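PDB 7D3U: monovalent Na+/H+ antiporter subunit A, which probably works as an antiporter, exchanging sodium for protons across the cell membrane as the large subunit of a Mrp complex. Local coordinates for residues B[605-616]-B[628-639]; B[68-76]-B[479-487]. All coordinates share one frame; numbering follows the deposited sequence.

Contact 1 of 2, residues B[605-616]-B[628-639]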
loop_
_atom_site.group_PDB
_atom_site.type_symbol
_atom_site.label_atom_id
_atom_site.label_comp_id
_atom_site.label_asym_id
_atom_site.label_seq_id
_atom_site.Cartn_x
_atom_site.Cartn_y
_atom_site.Cartn_z
ATOM N N VAL B 605 -17.089 30.320 20.832
ATOM C CA VAL B 605 -17.139 29.017 20.181
ATOM C C VAL B 605 -15.791 28.321 20.293
ATOM O O VAL B 605 -15.729 27.090 20.385
ATOM C CB VAL B 605 -17.605 29.149 18.718
ATOM C CG1 VAL B 605 -16.788 30.180 17.978
ATOM C CG2 VAL B 605 -17.540 27.808 18.011
ATOM N N VAL B 606 -14.694 29.081 20.334
ATOM C CA VAL B 606 -13.394 28.463 20.589
ATOM C C VAL B 606 -13.371 27.812 21.966
ATOM O O VAL B 606 -12.876 26.690 22.132
ATOM C CB VAL B 606 -12.267 29.500 20.431
ATOM C CG1 VAL B 606 -11.044 29.083 21.225
ATOM C CG2 VAL B 606 -11.916 29.663 18.971
ATOM N N VAL B 607 -13.926 28.492 22.973
ATOM C CA VAL B 607 -13.953 27.942 24.324
ATOM C C VAL B 607 -14.851 26.716 24.383
ATOM O O VAL B 607 -14.506 25.711 25.015
ATOM C CB VAL B 607 -14.400 29.022 25.327
ATOM C CG1 VAL B 607 -15.014 28.386 26.562
ATOM C CG2 VAL B 607 -13.225 29.900 25.711
ATOM N N LEU B 608 -16.010 26.772 23.727
ATOM C CA LEU B 608 -16.895 25.612 23.719
ATOM C C LEU B 608 -16.246 24.422 23.024
ATOM O O LEU B 608 -16.380 23.280 23.478
ATOM C CB LEU B 608 -18.224 25.967 23.058
ATOM C CG LEU B 608 -19.153 26.772 23.963
ATOM C CD1 LEU B 608 -20.417 27.139 23.227
ATOM C CD2 LEU B 608 -19.472 25.983 25.216
ATOM N N LEU B 609 -15.510 24.669 21.938
ATOM C CA LEU B 609 -14.842 23.577 21.240
ATOM C C LEU B 609 -13.711 22.997 22.077
ATOM O O LEU B 609 -13.530 21.775 22.121
ATOM C CB LEU B 609 -14.314 24.062 19.893
ATOM C CG LEU B 609 -13.817 22.971 18.948
ATOM C CD1 LEU B 609 -14.924 21.978 18.666
ATOM C CD2 LEU B 609 -13.308 23.585 17.662
ATOM N N VAL B 610 -12.941 23.856 22.748
ATOM C CA VAL B 610 -11.871 23.373 23.616
ATOM C C VAL B 610 -12.446 22.537 24.749
ATOM O O VAL B 610 -11.917 21.471 25.088
ATOM C CB VAL B 610 -11.046 24.557 24.151
ATOM C CG1 VAL B 610 -10.210 24.133 25.344
ATOM C CG2 VAL B 610 -10.170 25.127 23.054
ATOM N N VAL B 611 -13.546 23.001 25.345
ATOM C CA VAL B 611 -14.155 22.278 26.454
ATOM C C VAL B 611 -14.699 20.935 25.984
ATOM O O VAL B 611 -14.518 19.911 26.653
ATOM C CB VAL B 611 -15.244 23.146 27.108
ATOM C CG1 VAL B 611 -16.277 22.284 27.783
ATOM C CG2 VAL B 611 -14.623 24.102 28.107
ATOM N N GLY B 612 -15.356 20.908 24.822
ATOM C CA GLY B 612 -15.846 19.646 24.293
ATOM C C GLY B 612 -14.728 18.669 23.980
ATOM O O GLY B 612 -14.823 17.480 24.295
ATOM N N THR B 613 -13.644 19.160 23.376
ATOM C CA THR B 613 -12.521 18.288 23.049
ATOM C C THR B 613 -11.857 17.744 24.308
ATOM O O THR B 613 -11.495 16.562 24.364
ATOM C CB THR B 613 -11.508 19.043 22.191
ATOM O OG1 THR B 613 -12.143 19.490 20.988
ATOM C CG2 THR B 613 -10.338 18.147 21.833
ATOM N N ALA B 614 -11.693 18.584 25.331
ATOM C CA ALA B 614 -11.104 18.110 26.577
ATOM C C ALA B 614 -12.006 17.088 27.256
ATOM O O ALA B 614 -11.528 16.057 27.744
ATOM C CB ALA B 614 -10.826 19.286 27.509
ATOM N N ALA B 615 -13.314 17.348 27.283
ATOM C CA ALA B 615 -14.239 16.396 27.883
ATOM C C ALA B 615 -14.277 15.090 27.107
ATOM O O ALA B 615 -14.573 14.038 27.681
ATOM C CB ALA B 615 -15.636 17.005 27.969
ATOM N N MET B 616 -13.988 15.133 25.805
ATOM C CA MET B 616 -13.937 13.898 25.032
ATOM C C MET B 616 -12.651 13.128 25.291
ATOM O O MET B 616 -12.674 11.898 25.405
ATOM C CB MET B 616 -14.073 14.195 23.541
ATOM C CG MET B 616 -14.024 12.951 22.671
ATOM S SD MET B 616 -14.011 13.325 20.911
ATOM C CE MET B 616 -15.238 14.621 20.850
ATOM N N ASN B 628 -19.864 13.972 24.042
ATOM C CA ASN B 628 -18.897 15.001 23.688
ATOM C C ASN B 628 -18.643 15.042 22.188
ATOM O O ASN B 628 -18.304 16.098 21.653
ATOM C CB ASN B 628 -17.595 14.777 24.450
ATOM C CG ASN B 628 -17.717 15.127 25.913
ATOM O OD1 ASN B 628 -17.254 14.391 26.782
ATOM N ND2 ASN B 628 -18.352 16.259 26.197
ATOM N N VAL B 629 -18.816 13.918 21.492
ATOM C CA VAL B 629 -18.714 13.933 20.036
ATOM C C VAL B 629 -19.855 14.740 19.437
ATOM O O VAL B 629 -19.648 15.557 18.531
ATOM C CB VAL B 629 -18.688 12.497 19.485
ATOM C CG1 VAL B 629 -19.244 12.456 18.071
ATOM C CG2 VAL B 629 -17.278 11.959 19.511
ATOM N N GLY B 630 -21.073 14.527 19.931
ATOM C CA GLY B 630 -22.187 15.355 19.497
ATOM C C GLY B 630 -21.970 16.824 19.809
ATOM O O GLY B 630 -22.312 17.700 19.009
ATOM N N ILE B 631 -21.376 17.113 20.966
ATOM C CA ILE B 631 -21.142 18.501 21.351
ATOM C C ILE B 631 -20.082 19.138 20.462
ATOM O O ILE B 631 -20.207 20.300 20.061
ATOM C CB ILE B 631 -20.759 18.578 22.836
ATOM C CG1 ILE B 631 -22.010 18.445 23.695
ATOM C CG2 ILE B 631 -20.036 19.879 23.145
ATOM C CD1 ILE B 631 -21.715 18.445 25.147
ATOM N N VAL B 632 -19.022 18.397 20.139
ATOM C CA VAL B 632 -17.996 18.921 19.246
ATOM C C VAL B 632 -18.562 19.114 17.847
ATOM O O VAL B 632 -18.215 20.073 17.151
ATOM C CB VAL B 632 -16.763 18.000 19.251
ATOM C CG1 VAL B 632 -15.853 18.311 18.080
ATOM C CG2 VAL B 632 -16.007 18.155 20.554
ATOM N N GLY B 633 -19.456 18.223 17.416
ATOM C CA GLY B 633 -20.123 18.424 16.140
ATOM C C GLY B 633 -20.969 19.682 16.123
ATOM O O GLY B 633 -20.954 20.441 15.151
ATOM N N PHE B 634 -21.706 19.931 17.206
ATOM C CA PHE B 634 -22.499 21.153 17.290
ATOM C C PHE B 634 -21.610 22.390 17.321
ATOM O O PHE B 634 -21.929 23.408 16.697
ATOM C CB PHE B 634 -23.398 21.114 18.522
ATOM C CG PHE B 634 -24.810 20.724 18.225
ATOM C CD1 PHE B 634 -25.174 19.393 18.161
ATOM C CD2 PHE B 634 -25.774 21.687 18.006
ATOM C CE1 PHE B 634 -26.472 19.031 17.890
ATOM C CE2 PHE B 634 -27.075 21.330 17.733
ATOM C CZ PHE B 634 -27.424 20.001 17.674
ATOM N N ALA B 635 -20.490 22.320 18.043
ATOM C CA ALA B 635 -19.576 23.452 18.096
ATOM C C ALA B 635 -18.921 23.702 16.747
ATOM O O ALA B 635 -18.691 24.854 16.376
ATOM C CB ALA B 635 -18.513 23.225 19.168
ATOM N N MET B 636 -18.640 22.644 15.986
ATOM C CA MET B 636 -18.087 22.827 14.651
ATOM C C MET B 636 -19.130 23.370 13.686
ATOM O O MET B 636 -18.793 24.127 12.772
ATOM C CB MET B 636 -17.519 21.509 14.133
ATOM C CG MET B 636 -16.227 21.102 14.803
ATOM S SD MET B 636 -14.819 21.964 14.098
ATOM C CE MET B 636 -14.968 21.459 12.391
ATOM N N ALA B 637 -20.398 23.001 13.870
ATOM C CA ALA B 637 -21.453 23.611 13.069
ATOM C C ALA B 637 -21.584 25.095 13.379
ATOM O O ALA B 637 -21.727 25.918 12.467
ATOM C CB ALA B 637 -22.776 22.893 13.311
ATOM N N LEU B 638 -21.539 25.456 14.663
ATOM C CA LEU B 638 -21.530 26.865 15.040
ATOM C C LEU B 638 -20.304 27.580 14.484
ATOM O O LEU B 638 -20.386 28.752 14.104
ATOM C CB LEU B 638 -21.583 26.996 16.561
ATOM C CG LEU B 638 -21.458 28.393 17.163
ATOM C CD1 LEU B 638 -22.533 29.307 16.615
ATOM C CD2 LEU B 638 -21.540 28.320 18.675
ATOM N N TRP B 639 -19.169 26.886 14.423
ATOM C CA TRP B 639 -17.967 27.448 13.820
ATOM C C TRP B 639 -18.186 27.747 12.344
ATOM O O TRP B 639 -17.922 28.860 11.876
ATOM C CB TRP B 639 -16.803 26.473 13.998
ATOM C CG TRP B 639 -15.616 27.019 14.723
ATOM C CD1 TRP B 639 -14.903 26.390 15.698
ATOM C CD2 TRP B 639 -14.977 28.283 14.513
ATOM N NE1 TRP B 639 -13.873 27.187 16.122
ATOM C CE2 TRP B 639 -13.895 28.355 15.410
ATOM C CE3 TRP B 639 -15.219 29.364 13.662
ATOM C CZ2 TRP B 639 -13.060 29.461 15.479
ATOM C CZ3 TRP B 639 -14.390 30.458 13.733
ATOM C CH2 TRP B 639 -13.322 30.498 14.633
#
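In the antiparallel helical hairpin formed by helices 603-617 and 622-642, Leu-609 enters as a knob into the hole made by Val-632, Ala-635, Met-636 and Trp-639. Its CG lies anti to the backbone N (chi1 -169°), which carries the branched end to the partner helix, where CD1 rests on Ala-635 CB at 3.8 Å and also meets Val-632 CG1, while CD2 stands at the edge of the Trp-639 indole, near the ring plane, 3.8 Å from Trp-639 CD1. Val-605 comes over one face of that indole in a CH-pi contact, its CG2 4.0 Å from the centroid of the five-membered ring and 20° off the normal. Val-605 CB also touches Leu-638 CD2, and Val-606 CG2 meets Trp-639 CZ2 obliquely. Both helices are predicted to be transmembrane and lie in the region related to the MBH D subunit; their segment axes approach to 8.7 Å with a signed crossing angle of -160°. Packing is reciprocal, since Val-632 is itself a knob among Leu-609, Gly-612, Thr-613 and Met-616. Gly-612, without a side chain, lets Val-632 CG2 come within 3.7 Å of its carbonyl C. The hydroxyl of Thr-613 turns back to its own helix, donating from OG1 to Leu-609 O (2.9 Å), which also accepts from Thr-613 N on the opposite face of the carbonyl plane. Met-616, bent at chi3, brings CE to 3.6 Å from Val-629 CG2. Asn-628 packs CB on Met-616 CB and lays its amide against Ala-615 CB; an alanine here would probably leave that methyl without its cover and open a gap between the helices. Leu-10 of subunit C packs on Thr-613, and Met-22 of subunit F on Asn-628.

Contact 2 of 2, residues B[68-76]-B[479-487]. With LMT (dodecyl-beta-D-maltoside), chain Z.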
loop_
_atom_site.group_PDB
_atom_site.type_symbol
_atom_site.label_atom_id
_atom_site.label_comp_id
_atom_site.label_asym_id
_atom_site.label_seq_id
_atom_site.Cartn_x
_atom_site.Cartn_y
_atom_site.Cartn_z
ATOM N N SER B 68 31.647 -8.476 -31.521
ATOM C CA SER B 68 32.957 -8.353 -32.136
ATOM C C SER B 68 33.710 -9.663 -31.971
ATOM O O SER B 68 33.517 -10.387 -30.993
ATOM C CB SER B 68 33.769 -7.208 -31.527
ATOM O OG SER B 68 35.156 -7.417 -31.708
ATOM N N LEU B 69 34.577 -9.956 -32.934
ATOM C CA LEU B 69 35.303 -11.219 -32.983
ATOM C C LEU B 69 36.802 -10.961 -33.062
ATOM O O LEU B 69 37.516 -11.527 -33.888
ATOM C CB LEU B 69 34.815 -12.065 -34.157
ATOM C CG LEU B 69 35.497 -13.408 -34.434
ATOM C CD1 LEU B 69 35.294 -14.348 -33.269
ATOM C CD2 LEU B 69 34.959 -14.033 -35.705
ATOM N N ASP B 70 37.301 -10.076 -32.197
ATOM C CA ASP B 70 38.735 -9.866 -32.096
ATOM C C ASP B 70 39.424 -11.188 -31.764
ATOM O O ASP B 70 38.805 -12.091 -31.197
ATOM C CB ASP B 70 39.044 -8.807 -31.037
ATOM C CG ASP B 70 38.431 -9.128 -29.693
ATOM O OD1 ASP B 70 37.469 -9.921 -29.653
ATOM O OD2 ASP B 70 38.905 -8.582 -28.675
ATOM N N PRO B 71 40.704 -11.332 -32.118
ATOM C CA PRO B 71 41.352 -12.652 -32.016
ATOM C C PRO B 71 41.254 -13.304 -30.647
ATOM O O PRO B 71 41.228 -14.540 -30.567
ATOM C CB PRO B 71 42.804 -12.346 -32.393
ATOM C CG PRO B 71 42.705 -11.175 -33.295
ATOM C CD PRO B 71 41.596 -10.336 -32.736
ATOM N N LEU B 72 41.199 -12.523 -29.567
ATOM C CA LEU B 72 40.942 -13.109 -28.255
ATOM C C LEU B 72 39.606 -13.839 -28.251
ATOM O O LEU B 72 39.504 -14.983 -27.790
ATOM C CB LEU B 72 40.972 -12.027 -27.179
ATOM C CG LEU B 72 40.380 -12.429 -25.831
ATOM C CD1 LEU B 72 41.249 -13.481 -25.174
ATOM C CD2 LEU B 72 40.235 -11.217 -24.935
ATOM N N ALA B 73 38.566 -13.192 -28.779
ATOM C CA ALA B 73 37.302 -13.886 -28.965
ATOM C C ALA B 73 37.437 -15.023 -29.966
ATOM O O ALA B 73 36.839 -16.081 -29.776
ATOM C CB ALA B 73 36.220 -12.905 -29.411
ATOM N N ARG B 74 38.230 -14.846 -31.023
ATOM C CA ARG B 74 38.367 -15.927 -31.994
ATOM C C ARG B 74 38.967 -17.175 -31.361
ATOM O O ARG B 74 38.747 -18.286 -31.855
ATOM C CB ARG B 74 39.214 -15.484 -33.183
ATOM C CG ARG B 74 38.976 -16.324 -34.421
ATOM C CD ARG B 74 40.000 -16.059 -35.502
ATOM N NE ARG B 74 39.522 -16.514 -36.803
ATOM C CZ ARG B 74 40.288 -16.642 -37.879
ATOM N NH1 ARG B 74 39.763 -17.063 -39.021
ATOM N NH2 ARG B 74 41.579 -16.351 -37.815
ATOM N N VAL B 75 39.720 -17.015 -30.274
ATOM C CA VAL B 75 40.245 -18.174 -29.561
ATOM C C VAL B 75 39.240 -18.676 -28.529
ATOM O O VAL B 75 39.068 -19.888 -28.352
ATOM C CB VAL B 75 41.600 -17.827 -28.918
ATOM C CG1 VAL B 75 42.035 -18.921 -27.964
ATOM C CG2 VAL B 75 42.648 -17.613 -29.989
ATOM N N PHE B 76 38.543 -17.764 -27.847
ATOM C CA PHE B 76 37.671 -18.196 -26.761
ATOM C C PHE B 76 36.361 -18.809 -27.252
ATOM O O PHE B 76 35.873 -19.764 -26.638
ATOM C CB PHE B 76 37.398 -17.037 -25.807
ATOM C CG PHE B 76 38.298 -17.031 -24.607
ATOM C CD1 PHE B 76 39.620 -16.641 -24.722
ATOM C CD2 PHE B 76 37.833 -17.435 -23.371
ATOM C CE1 PHE B 76 40.454 -16.641 -23.625
ATOM C CE2 PHE B 76 38.663 -17.437 -22.272
ATOM C CZ PHE B 76 39.975 -17.039 -22.399
ATOM N N ALA B 479 47.464 -17.950 -33.617
ATOM C CA ALA B 479 46.207 -17.623 -32.953
ATOM C C ALA B 479 46.439 -17.046 -31.564
ATOM O O ALA B 479 45.806 -16.056 -31.185
ATOM C CB ALA B 479 45.320 -18.863 -32.871
ATOM N N VAL B 480 47.358 -17.635 -30.798
ATOM C CA VAL B 480 47.550 -17.207 -29.415
ATOM C C VAL B 480 48.176 -15.817 -29.362
ATOM O O VAL B 480 47.737 -14.954 -28.596
ATOM C CB VAL B 480 48.389 -18.241 -28.647
ATOM C CG1 VAL B 480 48.950 -17.630 -27.383
ATOM C CG2 VAL B 480 47.543 -19.456 -28.314
ATOM N N ALA B 481 49.211 -15.578 -30.169
ATOM C CA ALA B 481 49.840 -14.265 -30.202
ATOM C C ALA B 481 48.881 -13.205 -30.722
ATOM O O ALA B 481 48.888 -12.067 -30.239
ATOM C CB ALA B 481 51.105 -14.311 -31.056
ATOM N N ALA B 482 48.045 -13.550 -31.707
ATOM C CA ALA B 482 47.065 -12.583 -32.182
ATOM C C ALA B 482 45.993 -12.323 -31.134
ATOM O O ALA B 482 45.437 -11.221 -31.078
ATOM C CB ALA B 482 46.432 -13.068 -33.485
ATOM N N ALA B 483 45.700 -13.313 -30.293
ATOM C CA ALA B 483 44.757 -13.133 -29.200
ATOM C C ALA B 483 45.381 -12.462 -27.987
ATOM O O ALA B 483 44.649 -12.056 -27.080
ATOM C CB ALA B 483 44.173 -14.486 -28.792
ATOM N N ALA B 484 46.706 -12.342 -27.946
ATOM C CA ALA B 484 47.379 -11.659 -26.850
ATOM C C ALA B 484 47.637 -10.192 -27.164
ATOM O O ALA B 484 47.517 -9.341 -26.279
ATOM C CB ALA B 484 48.696 -12.360 -26.518
ATOM N N ARG B 485 47.991 -9.877 -28.410
ATOM C CA ARG B 485 48.103 -8.481 -28.811
ATOM C C ARG B 485 46.747 -7.817 -28.983
ATOM O O ARG B 485 46.695 -6.620 -29.286
ATOM C CB ARG B 485 48.907 -8.362 -30.106
ATOM C CG ARG B 485 48.116 -8.669 -31.361
ATOM C CD ARG B 485 48.805 -8.106 -32.590
ATOM N NE ARG B 485 48.775 -6.647 -32.610
ATOM C CZ ARG B 485 49.808 -5.873 -32.293
ATOM N NH1 ARG B 485 50.960 -6.420 -31.929
ATOM N NH2 ARG B 485 49.689 -4.554 -32.338
ATOM N N ALA B 486 45.656 -8.562 -28.802
ATOM C CA ALA B 486 44.319 -7.992 -28.766
ATOM C C ALA B 486 43.724 -7.961 -27.370
ATOM O O ALA B 486 42.730 -7.261 -27.156
ATOM C CB ALA B 486 43.377 -8.773 -29.693
ATOM N N SER B 487 44.302 -8.698 -26.422
ATOM C CA SER B 487 43.869 -8.601 -25.034
ATOM C C SER B 487 44.486 -7.389 -24.353
ATOM O O SER B 487 43.816 -6.705 -23.572
ATOM C CB SER B 487 44.230 -9.878 -24.280
ATOM O OG SER B 487 45.404 -9.693 -23.514
HETATM C C1B LMT Z . 48.406 -21.306 -41.196
HETATM C C2B LMT Z . 48.045 -21.707 -42.637
HETATM C C3B LMT Z . 48.971 -22.832 -43.140
HETATM C C4B LMT Z . 49.187 -23.899 -42.042
HETATM C C5B LMT Z . 49.769 -23.199 -40.799
HETATM C C6B LMT Z . 51.221 -23.620 -40.603
HETATM O O1B LMT Z . 47.423 -21.792 -40.338
HETATM O O2B LMT Z . 46.742 -22.130 -42.619
HETATM O O3B LMT Z . 50.153 -22.337 -43.627
HETATM O "O4'" LMT Z . 47.996 -24.504 -41.708
HETATM O O5B LMT Z . 49.666 -21.794 -40.844
HETATM O O6B LMT Z . 51.716 -23.082 -39.444
HETATM C "C1'" LMT Z . 45.281 -20.911 -36.984
HETATM C "C2'" LMT Z . 45.677 -19.657 -37.781
HETATM C "C3'" LMT Z . 46.258 -20.053 -39.168
HETATM C "C4'" LMT Z . 47.286 -21.197 -39.066
HETATM C "C5'" LMT Z . 46.658 -22.267 -38.147
HETATM C "C6'" LMT Z . 47.469 -23.524 -38.012
HETATM O "O1'" LMT Z . 44.914 -20.588 -35.712
HETATM O "O2'" LMT Z . 44.549 -18.905 -37.981
HETATM O "O3'" LMT Z . 46.828 -18.966 -39.760
HETATM O "O5'" LMT Z . 46.414 -21.738 -36.881
HETATM O "O6'" LMT Z . 48.714 -23.122 -37.610
HETATM C C1 LMT Z . 44.292 -21.644 -35.017
HETATM C C2 LMT Z . 43.009 -21.084 -34.462
HETATM C C3 LMT Z . 42.375 -21.907 -33.388
HETATM C C4 LMT Z . 43.400 -22.084 -32.301
HETATM C C5 LMT Z . 43.122 -23.321 -31.522
HETATM C C6 LMT Z . 41.949 -23.170 -30.615
HETATM C C7 LMT Z . 42.044 -24.180 -29.512
HETATM C C8 LMT Z . 40.752 -24.908 -29.406
HETATM C C9 LMT Z . 40.838 -26.196 -28.655
HETATM C C10 LMT Z . 39.453 -26.775 -28.595
HETATM C C11 LMT Z . 39.439 -28.207 -29.025
HETATM C C12 LMT Z . 38.121 -28.852 -28.758
#
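The Pro-71 ring sets CB and CG against the backbone carbonyl of Ala-482, CB lying 3.2 Å from Ala-482 O, and puts CD at 3.9 Å from Ala-486 CB. The Arg-74 guanidinium meets the dodecyl maltoside obliquely, NH2 standing a long 3.9 Å from LMT O2'; the group also makes a cation-pi contact with Trp-44 and gives a hydrogen bond from NH1 to the Trp-44 carbonyl. Between the two segments no hydrogen bond forms, and small apolar groups do the joining. Ala-483 CB fits against the first turn of helix 71-94, 3.6 Å from Leu-72 CA. One turn on, Val-75 CG2, anti to its carbonyl carbon, reaches Ala-483 CB at 3.7 Å and touches Ala-479 as well. On its other flank Ala-479 CB meets the detergent at LMT O1', 3.3 Å away. The two short helical segments run at 132° to each other. Asp-70, at the N-cap position of helix 71-94, forms a salt bridge with Arg-252. Helix 243-252 packs on Leu-72 and Ser-487, helix 312-341 packs on Val-480 and Ala-483, and strand 63-68 leads through Leu-69 and Asp-70 into helix 71-94.

From the N terminus, two helices (2-23 and 29-45) and the small antiparallel sheet of strands 52-56 and 63-68 lead into segment 68-76. The chain then runs 402 residues, largely helical and including the antiporter-family region 121-415, before segment 479-487 closes contact 2, which brings the first turn of helix 71-94 against the C-terminal end of the short helix 477-484. Contact 1 opens only later and closes a short loop of 11 residues, joining two successive helices. The contacts are in series, neither nested nor crossed. The nearest atoms of contact 1 and contact 2 are about 71 Å apart, on opposite sides of the chain's centre; subunits C and F border contact 1 alone.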